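PDB 3KXY: transcriptional anti-antiactivator ExsC from Pseudomonas aeruginosa, which interacts with the antiactivator ExsD to inhibit its activity, leading to ExsA-mediated transcription of the type III secretion system. Local coordinates for residues Asp2-Val7 against Leu43-Glu48; Asn8-Glu13 against Ala104-Glu109; Val39-Leu44 against Leu54-Val59. The protein carries 2 engineered substitutions. All coordinates share one frame; numbering follows the deposited sequence.

Interaction 1 of 3, residues Asp2-Val7 against Leu43-Glu48; sequences DLTSKV and LLLLAE
Leu45, near the end of strand 39-46, projects from the sheet of this CesT-family chaperone fold and packs against Leu3, Thr4 and Val7 on the first turns of helix 3-18. The short helix and strand segments run roughly antiparallel, at 149°, and their axes approach to 10.0 Å, a spacing bridged by side chains with no hydrogen bond across it.

The apolar contacts are divided between the two methyl branches of Leu45. Its CD1 lies 3.9 Å from Leu3 CD2 and 4.2 Å from Val7 CG2, so one branch meets residues a helical turn apart. The Leu3 side chain crosses that of Leu45 at a slant, whereas Val7 and Leu45 pass alongside one another, pointing opposite ways. Because Leu45 CG is anti to the backbone N (chi1 175°), the branched end extends to the helix. Leu3 also reaches just past the end of the strand, its CD2 lying 4.2 Å from Ala47 CA. Leu25, in a loop, joins the cluster by touching both Val7 and Leu45, while Leu46 faces the other way and packs on Arg81 of the second subunit.

A mixed contact flanks this patch: the second branch, Leu45 CD2, comes 3.7 Å from the hydroxyl oxygen Thr4 OG1.

The polar bonds within residues 2-7 gather at the helix start. Asp2 is the N-cap, its OD2 accepting from Ser5 N at 2.8 Å, nearly along the carboxylate C-O axis. Its charge probably also interacts favourably with the positive end of the helix dipole. The backbone oxygen of Asp2 has two donors on one face of its carbonyl plane: Lys6 N, and Ser5 OG at 3.0 Å, which sits 41° out of that plane.

Interaction 2 of 3, residues Asn8-Glu13 against Ala104-Glu109; sequences NRLLAE and AQLTLE
Leu10 meets residues 104-109 from a helical turn closed by the 3.0 Å backbone hydrogen bond from Ala12 N to Asn8 O. Across the contact there are no hydrogen bonds. In this CesT-family chaperone fold, the contact brings the N-terminal helix 3-18 against the connection that leads from strand 94-102 into the C-terminal helix 108-128.

On the helix side Leu10 carries most of the packing, with CG anti to its backbone N (chi1 -176°) and the side chain directed at the connection. Its CD1 branch rests against the peptide group between Thr107 and Leu108, 3.4 Å from Thr107 C and 3.6 Å from Leu108 N. The same methyl meets Leu106 CD1 at 3.8 Å, while the other branch, CD2, is 4.4 Å from Leu108 CD1. Phe111 of helix 108-128 also touches Leu10, extending the apolar cluster into that helix.

Glu13, one turn further along, has an extended chain that lays both its CG and its carboxylate end against Leu108 CD2, with Glu13 CG 3.7 Å from that methyl. Leu108 packs in addition on Phe14 and Arg17 of helix 3-18, so that it covers the next turn as well. The CA-CB bond of Thr107 points away from residues 8-13, and the residue serves as the N-cap of helix 108-128, where Thr107 OG1 is hydrogen-bonded to Cys110 N.

Interaction 3 of 3, residues Val39-Leu44 against Leu54-Val59; sequences VGVTLL and LEADVV. Engineered in segment 54-59: Val59 (natural residue Ala).
Leu43 and Leu54 both hold CG beside the backbone N, with chi1 at -44° and -52°, which sends the two side chains off alongside each other in one direction. The CD2 methyls meet, Leu43 CD2 lying 3.4 Å from Leu54 CD2. On the same face of the sheet Val41 CG2 approaches Ala56 CB at 4.3 Å. Helix 108-128 covers this apolar face, placing Leu119 on Val41, Thr114 on Leu54 and Leu118 on Ala56.

The backbones belong to a beta hairpin, strands 39-46 and 51-60, in the five-stranded antiparallel sheet of the type III secretion chaperone fold. Val41 with Ala56 and Leu43 with Leu54 are non-hydrogen-bonded pairs, and between them lies the hydrogen-bonded pair Thr42 with Glu55. Thr42 N reaches Glu55 O at 3.0 Å, and Glu55 N returns the bond to Thr42 O at 2.9 Å, within the carbonyl plane. Beyond Val41, Asp57 N donates to Gly40 O at 2.9 Å. This bond is nearly straight, with 172° at the hydrogen. The same carbonyl oxygens also receive CA-H...O contacts, among them Val41 CA to Glu55 O at 3.2 Å.

On the face bearing Thr42 and Glu55 the chemistry is mixed. Thr42 OG1 is hydrogen-bonded to Ser32 OG of the adjoining strand 30-35. Glu55 runs out extended and crosses Leu44 obliquely, its CG 3.7 Å from Leu44 CD1. Its carboxylate forms a weak, long ion pair with Arg77 of the second subunit, while Thr42 also packs against the chain of another protein.

From the N terminus, helix 3-18 enters two contacts in succession. Its first turns close a loop of 35 residues onto strand 39-46 in interaction 1, and the following turns close one of 90 residues onto the loop leading into helix 108-128 and its first residues in interaction 2. These two loops cross, since their segments alternate along the chain. Interaction 3 is the local hairpin closure, nine residues long, and is nested within the loop of interaction 2. It shares Leu43 and Leu44 with interaction 1. A direct touch between Leu11 and Leu43 ties interactions 1 and 2 to the sheet, while interaction 2 itself supplies the link to the C-terminal helix.

Interaction 1 of 3, residues Asp2-Val7 against Leu43-Glu48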
loop_
_atom_site.group_PDB
_atom_site.type_symbol
_atom_site.label_atom_id
_atom_site.label_comp_id
_atom_site.label_asym_id
_atom_site.label_seq_id
_atom_site.Cartn_x
_atom_site.Cartn_y
_atom_site.Cartn_z
ATOM N N ASP J 2 12.077 19.138 13.457
ATOM C CA ASP J 2 10.884 18.618 12.796
ATOM C C ASP J 2 11.213 17.406 11.929
ATOM O O ASP J 2 12.381 17.094 11.699
ATOM C CB ASP J 2 10.202 19.710 11.966
ATOM C CG ASP J 2 11.112 20.292 10.900
ATOM O OD1 ASP J 2 11.450 21.491 10.992
ATOM O OD2 ASP J 2 11.488 19.553 9.968
ATOM N N LEU J 3 10.175 16.726 11.451
ATOM C CA LEU J 3 10.353 15.520 10.650
ATOM C C LEU J 3 11.003 15.817 9.301
ATOM O O LEU J 3 11.882 15.082 8.852
ATOM C CB LEU J 3 9.012 14.808 10.443
ATOM C CG LEU J 3 9.054 13.519 9.619
ATOM C CD1 LEU J 3 10.051 12.530 10.207
ATOM C CD2 LEU J 3 7.671 12.896 9.526
ATOM N N THR J 4 10.564 16.897 8.660
ATOM C CA THR J 4 11.085 17.278 7.351
ATOM C C THR J 4 12.609 17.377 7.346
ATOM O O THR J 4 13.267 16.850 6.450
ATOM C CB THR J 4 10.486 18.615 6.872
ATOM O OG1 THR J 4 9.099 18.435 6.568
ATOM C CG2 THR J 4 11.207 19.110 5.627
ATOM N N SER J 5 13.164 18.051 8.346
ATOM C CA SER J 5 14.609 18.232 8.431
ATOM C C SER J 5 15.313 16.927 8.789
ATOM O O SER J 5 16.467 16.709 8.416
ATOM C CB SER J 5 14.959 19.327 9.441
ATOM O OG SER J 5 14.370 19.064 10.701
ATOM N N LYS J 6 14.611 16.061 9.511
ATOM C CA LYS J 6 15.155 14.761 9.880
ATOM C C LYS J 6 15.356 13.920 8.624
ATOM O O LYS J 6 16.353 13.208 8.494
ATOM C CB LYS J 6 14.219 14.051 10.862
ATOM C CG LYS J 6 14.888 13.002 11.742
ATOM C CD LYS J 6 15.268 11.753 10.959
ATOM C CE LYS J 6 15.945 10.724 11.854
ATOM N NZ LYS J 6 16.354 9.507 11.099
ATOM N N VAL J 7 14.408 14.015 7.697
ATOM C CA VAL J 7 14.494 13.285 6.436
ATOM C C VAL J 7 15.478 13.955 5.479
ATOM O O VAL J 7 16.228 13.281 4.774
ATOM C CB VAL J 7 13.114 13.153 5.758
ATOM C CG1 VAL J 7 13.245 12.473 4.405
ATOM C CG2 VAL J 7 12.160 12.379 6.652
ATOM N N LEU J 43 9.881 10.558 -4.174
ATOM C CA LEU J 43 9.778 10.473 -2.722
ATOM C C LEU J 43 8.683 11.404 -2.216
ATOM O O LEU J 43 8.613 12.565 -2.614
ATOM C CB LEU J 43 11.113 10.838 -2.068
ATOM C CG LEU J 43 12.382 10.242 -2.684
ATOM C CD1 LEU J 43 13.614 10.746 -1.949
ATOM C CD2 LEU J 43 12.336 8.724 -2.680
ATOM N N LEU J 44 7.835 10.887 -1.334
ATOM C CA LEU J 44 6.714 11.652 -0.800
ATOM C C LEU J 44 6.676 11.585 0.721
ATOM O O LEU J 44 6.394 10.534 1.294
ATOM C CB LEU J 44 5.399 11.115 -1.363
ATOM C CG LEU J 44 5.182 11.274 -2.867
ATOM C CD1 LEU J 44 4.288 10.167 -3.404
ATOM C CD2 LEU J 44 4.597 12.641 -3.168
ATOM N N LEU J 45 6.957 12.708 1.373
ATOM C CA LEU J 45 6.905 12.764 2.830
ATOM C C LEU J 45 5.531 13.203 3.325
ATOM O O LEU J 45 5.074 14.308 3.023
ATOM C CB LEU J 45 7.979 13.700 3.381
ATOM C CG LEU J 45 7.936 13.911 4.897
ATOM C CD1 LEU J 45 8.115 12.591 5.630
ATOM C CD2 LEU J 45 8.986 14.917 5.337
ATOM N N LEU J 46 4.875 12.329 4.082
ATOM C CA LEU J 46 3.594 12.656 4.690
ATOM C C LEU J 46 3.790 12.969 6.169
ATOM O O LEU J 46 3.730 12.076 7.013
ATOM C CB LEU J 46 2.613 11.496 4.523
ATOM C CG LEU J 46 2.372 11.008 3.094
ATOM C CD1 LEU J 46 1.292 9.937 3.073
ATOM C CD2 LEU J 46 1.994 12.169 2.188
ATOM N N ALA J 47 4.028 14.239 6.477
ATOM C CA ALA J 47 4.307 14.657 7.848
ATOM C C ALA J 47 3.147 14.345 8.786
ATOM O O ALA J 47 3.347 14.101 9.976
ATOM C CB ALA J 47 4.644 16.140 7.894
ATOM N N GLU J 48 1.934 14.351 8.242
ATOM C CA GLU J 48 0.733 14.103 9.030
ATOM C C GLU J 48 0.714 12.679 9.573
ATOM O O GLU J 48 0.515 12.461 10.768
ATOM C CB GLU J 48 -0.521 14.351 8.188
ATOM C CG GLU J 48 -0.413 15.529 7.230
ATOM C CD GLU J 48 0.383 15.195 5.981
ATOM O OE1 GLU J 48 0.551 13.992 5.686
ATOM O OE2 GLU J 48 0.837 16.132 5.291
#

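Interaction 2 of 3, residues Asn8-Glu13 against Ala104-Glu109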
loop_
_atom_site.group_PDB
_atom_site.type_symbol
_atom_site.label_atom_id
_atom_site.label_comp_id
_atom_site.label_asym_id
_atom_site.label_seq_id
_atom_site.Cartn_x
_atom_site.Cartn_y
_atom_site.Cartn_z
ATOM N N ASN J 8 15.471 15.284 5.459
ATOM C CA ASN J 8 16.430 16.036 4.659
ATOM C C ASN J 8 17.861 15.685 5.042
ATOM O O ASN J 8 18.767 15.732 4.212
ATOM C CB ASN J 8 16.199 17.541 4.813
ATOM C CG ASN J 8 15.006 18.033 4.019
ATOM O OD1 ASN J 8 14.642 17.449 2.997
ATOM N ND2 ASN J 8 14.395 19.118 4.479
ATOM N N ARG J 9 18.053 15.335 6.309
ATOM C CA ARG J 9 19.360 14.929 6.813
ATOM C C ARG J 9 19.739 13.573 6.236
ATOM O O ARG J 9 20.901 13.318 5.923
ATOM C CB ARG J 9 19.335 14.861 8.342
ATOM C CG ARG J 9 20.689 14.614 8.987
ATOM C CD ARG J 9 21.703 15.654 8.545
ATOM N NE ARG J 9 22.842 15.740 9.455
ATOM C CZ ARG J 9 23.815 14.839 9.524
ATOM N NH1 ARG J 9 23.787 13.769 8.742
ATOM N NH2 ARG J 9 24.814 15.004 10.379
ATOM N N LEU J 10 18.742 12.706 6.096
ATOM C CA LEU J 10 18.952 11.370 5.560
ATOM C C LEU J 10 19.217 11.423 4.058
ATOM O O LEU J 10 20.041 10.670 3.538
ATOM C CB LEU J 10 17.738 10.484 5.861
ATOM C CG LEU J 10 17.796 9.009 5.456
ATOM C CD1 LEU J 10 16.831 8.191 6.300
ATOM C CD2 LEU J 10 17.498 8.829 3.975
ATOM N N LEU J 11 18.518 12.316 3.366
ATOM C CA LEU J 11 18.679 12.456 1.924
ATOM C C LEU J 11 20.002 13.129 1.564
ATOM O O LEU J 11 20.544 12.914 0.481
ATOM C CB LEU J 11 17.502 13.228 1.325
ATOM C CG LEU J 11 16.150 12.513 1.386
ATOM C CD1 LEU J 11 15.021 13.445 0.972
ATOM C CD2 LEU J 11 16.163 11.260 0.519
ATOM N N ALA J 12 20.520 13.945 2.479
ATOM C CA ALA J 12 21.808 14.593 2.272
ATOM C C ALA J 12 22.936 13.572 2.379
ATOM O O ALA J 12 23.880 13.590 1.588
ATOM C CB ALA J 12 22.011 15.715 3.278
ATOM N N GLU J 13 22.827 12.683 3.363
ATOM C CA GLU J 13 23.814 11.629 3.555
ATOM C C GLU J 13 23.746 10.617 2.416
ATOM O O GLU J 13 24.774 10.131 1.943
ATOM C CB GLU J 13 23.604 10.931 4.898
ATOM C CG GLU J 13 24.637 9.858 5.205
ATOM C CD GLU J 13 24.435 9.228 6.565
ATOM O OE1 GLU J 13 23.466 9.605 7.256
ATOM O OE2 GLU J 13 25.243 8.353 6.944
ATOM N N ALA J 104 9.224 5.507 12.234
ATOM C CA ALA J 104 9.829 4.800 13.360
ATOM C C ALA J 104 11.007 3.931 12.930
ATOM O O ALA J 104 11.929 3.693 13.711
ATOM C CB ALA J 104 8.782 3.959 14.081
ATOM N N GLN J 105 10.969 3.456 11.689
ATOM C CA GLN J 105 12.032 2.603 11.162
ATOM C C GLN J 105 12.819 3.301 10.057
ATOM O O GLN J 105 13.658 2.684 9.400
ATOM C CB GLN J 105 11.462 1.281 10.642
ATOM C CG GLN J 105 10.868 0.381 11.717
ATOM C CD GLN J 105 9.497 0.839 12.176
ATOM O OE1 GLN J 105 8.790 1.541 11.452
ATOM N NE2 GLN J 105 9.109 0.436 13.381
ATOM N N LEU J 106 12.546 4.587 9.860
ATOM C CA LEU J 106 13.210 5.354 8.811
ATOM C C LEU J 106 14.670 5.646 9.145
ATOM O O LEU J 106 14.977 6.585 9.880
ATOM C CB LEU J 106 12.464 6.664 8.543
ATOM C CG LEU J 106 13.095 7.582 7.495
ATOM C CD1 LEU J 106 13.225 6.860 6.165
ATOM C CD2 LEU J 106 12.288 8.860 7.337
ATOM N N THR J 107 15.566 4.833 8.600
ATOM C CA THR J 107 16.995 5.059 8.744
ATOM C C THR J 107 17.630 5.057 7.360
ATOM O O THR J 107 16.967 4.745 6.372
ATOM C CB THR J 107 17.660 3.972 9.610
ATOM O OG1 THR J 107 17.553 2.700 8.959
ATOM C CG2 THR J 107 16.994 3.896 10.975
ATOM N N LEU J 108 18.908 5.413 7.287
ATOM C CA LEU J 108 19.617 5.387 6.015
ATOM C C LEU J 108 19.648 3.969 5.456
ATOM O O LEU J 108 19.295 3.741 4.299
ATOM C CB LEU J 108 21.041 5.922 6.173
ATOM C CG LEU J 108 21.928 5.839 4.930
ATOM C CD1 LEU J 108 21.298 6.580 3.758
ATOM C CD2 LEU J 108 23.314 6.383 5.228
ATOM N N GLU J 109 20.068 3.023 6.290
ATOM C CA GLU J 109 20.168 1.624 5.887
ATOM C C GLU J 109 18.841 1.095 5.354
ATOM O O GLU J 109 18.798 0.408 4.334
ATOM C CB GLU J 109 20.635 0.766 7.064
ATOM C CG GLU J 109 20.681 -0.724 6.773
ATOM C CD GLU J 109 21.150 -1.531 7.967
ATOM O OE1 GLU J 109 21.509 -0.917 8.993
ATOM O OE2 GLU J 109 21.160 -2.776 7.878
#

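Interaction 3 of 3, residues Val39-Leu44 against Leu54-Val59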
loop_
_atom_site.group_PDB
_atom_site.type_symbol
_atom_site.label_atom_id
_atom_site.label_comp_id
_atom_site.label_asym_id
_atom_site.label_seq_id
_atom_site.Cartn_x
_atom_site.Cartn_y
_atom_site.Cartn_z
ATOM N N VAL J 39 13.913 4.179 -15.138
ATOM C CA VAL J 39 13.011 4.049 -13.998
ATOM C C VAL J 39 12.998 5.300 -13.123
ATOM O O VAL J 39 13.981 5.613 -12.456
ATOM C CB VAL J 39 13.379 2.839 -13.122
ATOM C CG1 VAL J 39 12.394 2.703 -11.971
ATOM C CG2 VAL J 39 13.407 1.570 -13.958
ATOM N N GLY J 40 11.871 6.006 -13.128
ATOM C CA GLY J 40 11.713 7.198 -12.315
ATOM C C GLY J 40 11.131 6.886 -10.949
ATOM O O GLY J 40 10.160 6.141 -10.830
ATOM N N VAL J 41 11.731 7.461 -9.912
ATOM C CA VAL J 41 11.274 7.245 -8.545
ATOM C C VAL J 41 10.997 8.579 -7.859
ATOM O O VAL J 41 11.785 9.515 -7.965
ATOM C CB VAL J 41 12.305 6.440 -7.725
ATOM C CG1 VAL J 41 11.883 6.348 -6.265
ATOM C CG2 VAL J 41 12.488 5.052 -8.324
ATOM N N THR J 42 9.869 8.664 -7.160
ATOM C CA THR J 42 9.493 9.893 -6.473
ATOM C C THR J 42 9.313 9.663 -4.976
ATOM O O THR J 42 8.678 8.693 -4.559
ATOM C CB THR J 42 8.204 10.502 -7.066
ATOM O OG1 THR J 42 8.395 10.763 -8.462
ATOM C CG2 THR J 42 7.848 11.802 -6.359
ATOM N N LEU J 43 9.881 10.558 -4.174
ATOM C CA LEU J 43 9.778 10.473 -2.722
ATOM C C LEU J 43 8.683 11.404 -2.216
ATOM O O LEU J 43 8.613 12.565 -2.614
ATOM C CB LEU J 43 11.113 10.838 -2.068
ATOM C CG LEU J 43 12.382 10.242 -2.684
ATOM C CD1 LEU J 43 13.614 10.746 -1.949
ATOM C CD2 LEU J 43 12.336 8.724 -2.680
ATOM N N LEU J 44 7.835 10.887 -1.334
ATOM C CA LEU J 44 6.714 11.652 -0.800
ATOM C C LEU J 44 6.676 11.585 0.721
ATOM O O LEU J 44 6.394 10.534 1.294
ATOM C CB LEU J 44 5.399 11.115 -1.363
ATOM C CG LEU J 44 5.182 11.274 -2.867
ATOM C CD1 LEU J 44 4.288 10.167 -3.404
ATOM C CD2 LEU J 44 4.597 12.641 -3.168
ATOM N N LEU J 54 7.153 5.959 -1.518
ATOM C CA LEU J 54 8.074 5.754 -2.627
ATOM C C LEU J 54 7.326 5.284 -3.868
ATOM O O LEU J 54 6.859 4.146 -3.928
ATOM C CB LEU J 54 9.151 4.733 -2.250
ATOM C CG LEU J 54 9.934 4.965 -0.955
ATOM C CD1 LEU J 54 10.896 3.818 -0.703
ATOM C CD2 LEU J 54 10.679 6.283 -0.999
ATOM N N GLU J 55 7.208 6.165 -4.857
ATOM C CA GLU J 55 6.576 5.812 -6.122
ATOM C C GLU J 55 7.628 5.386 -7.140
ATOM O O GLU J 55 8.726 5.941 -7.179
ATOM C CB GLU J 55 5.761 6.986 -6.669
ATOM C CG GLU J 55 4.560 7.363 -5.817
ATOM C CD GLU J 55 3.759 8.503 -6.415
ATOM O OE1 GLU J 55 4.171 9.035 -7.469
ATOM O OE2 GLU J 55 2.716 8.869 -5.832
ATOM N N ALA J 56 7.288 4.400 -7.963
ATOM C CA ALA J 56 8.210 3.900 -8.973
ATOM C C ALA J 56 7.495 3.628 -10.291
ATOM O O ALA J 56 6.573 2.816 -10.349
ATOM C CB ALA J 56 8.904 2.643 -8.477
ATOM N N ASP J 57 7.925 4.313 -11.346
ATOM C CA ASP J 57 7.368 4.094 -12.676
ATOM C C ASP J 57 7.891 2.787 -13.263
ATOM O O ASP J 57 9.101 2.594 -13.393
ATOM C CB ASP J 57 7.706 5.263 -13.606
ATOM C CG ASP J 57 7.031 6.558 -13.187
ATOM O OD1 ASP J 57 6.276 6.545 -12.192
ATOM O OD2 ASP J 57 7.255 7.589 -13.856
ATOM N N VAL J 58 6.974 1.893 -13.614
ATOM C CA VAL J 58 7.336 0.585 -14.144
ATOM C C VAL J 58 7.300 0.558 -15.672
ATOM O O VAL J 58 8.345 0.546 -16.322
ATOM C CB VAL J 58 6.419 -0.517 -13.586
ATOM C CG1 VAL J 58 6.824 -1.875 -14.138
ATOM C CG2 VAL J 58 6.465 -0.519 -12.066
ATOM N N VAL J 59 6.097 0.550 -16.240
ATOM C CA VAL J 59 5.939 0.517 -17.693
ATOM C C VAL J 59 4.836 1.440 -18.199
ATOM O O VAL J 59 4.017 1.934 -17.424
ATOM C CB VAL J 59 5.634 -0.904 -18.201
ATOM C CG1 VAL J 59 6.901 -1.731 -18.262
ATOM C CG2 VAL J 59 4.583 -1.569 -17.322
#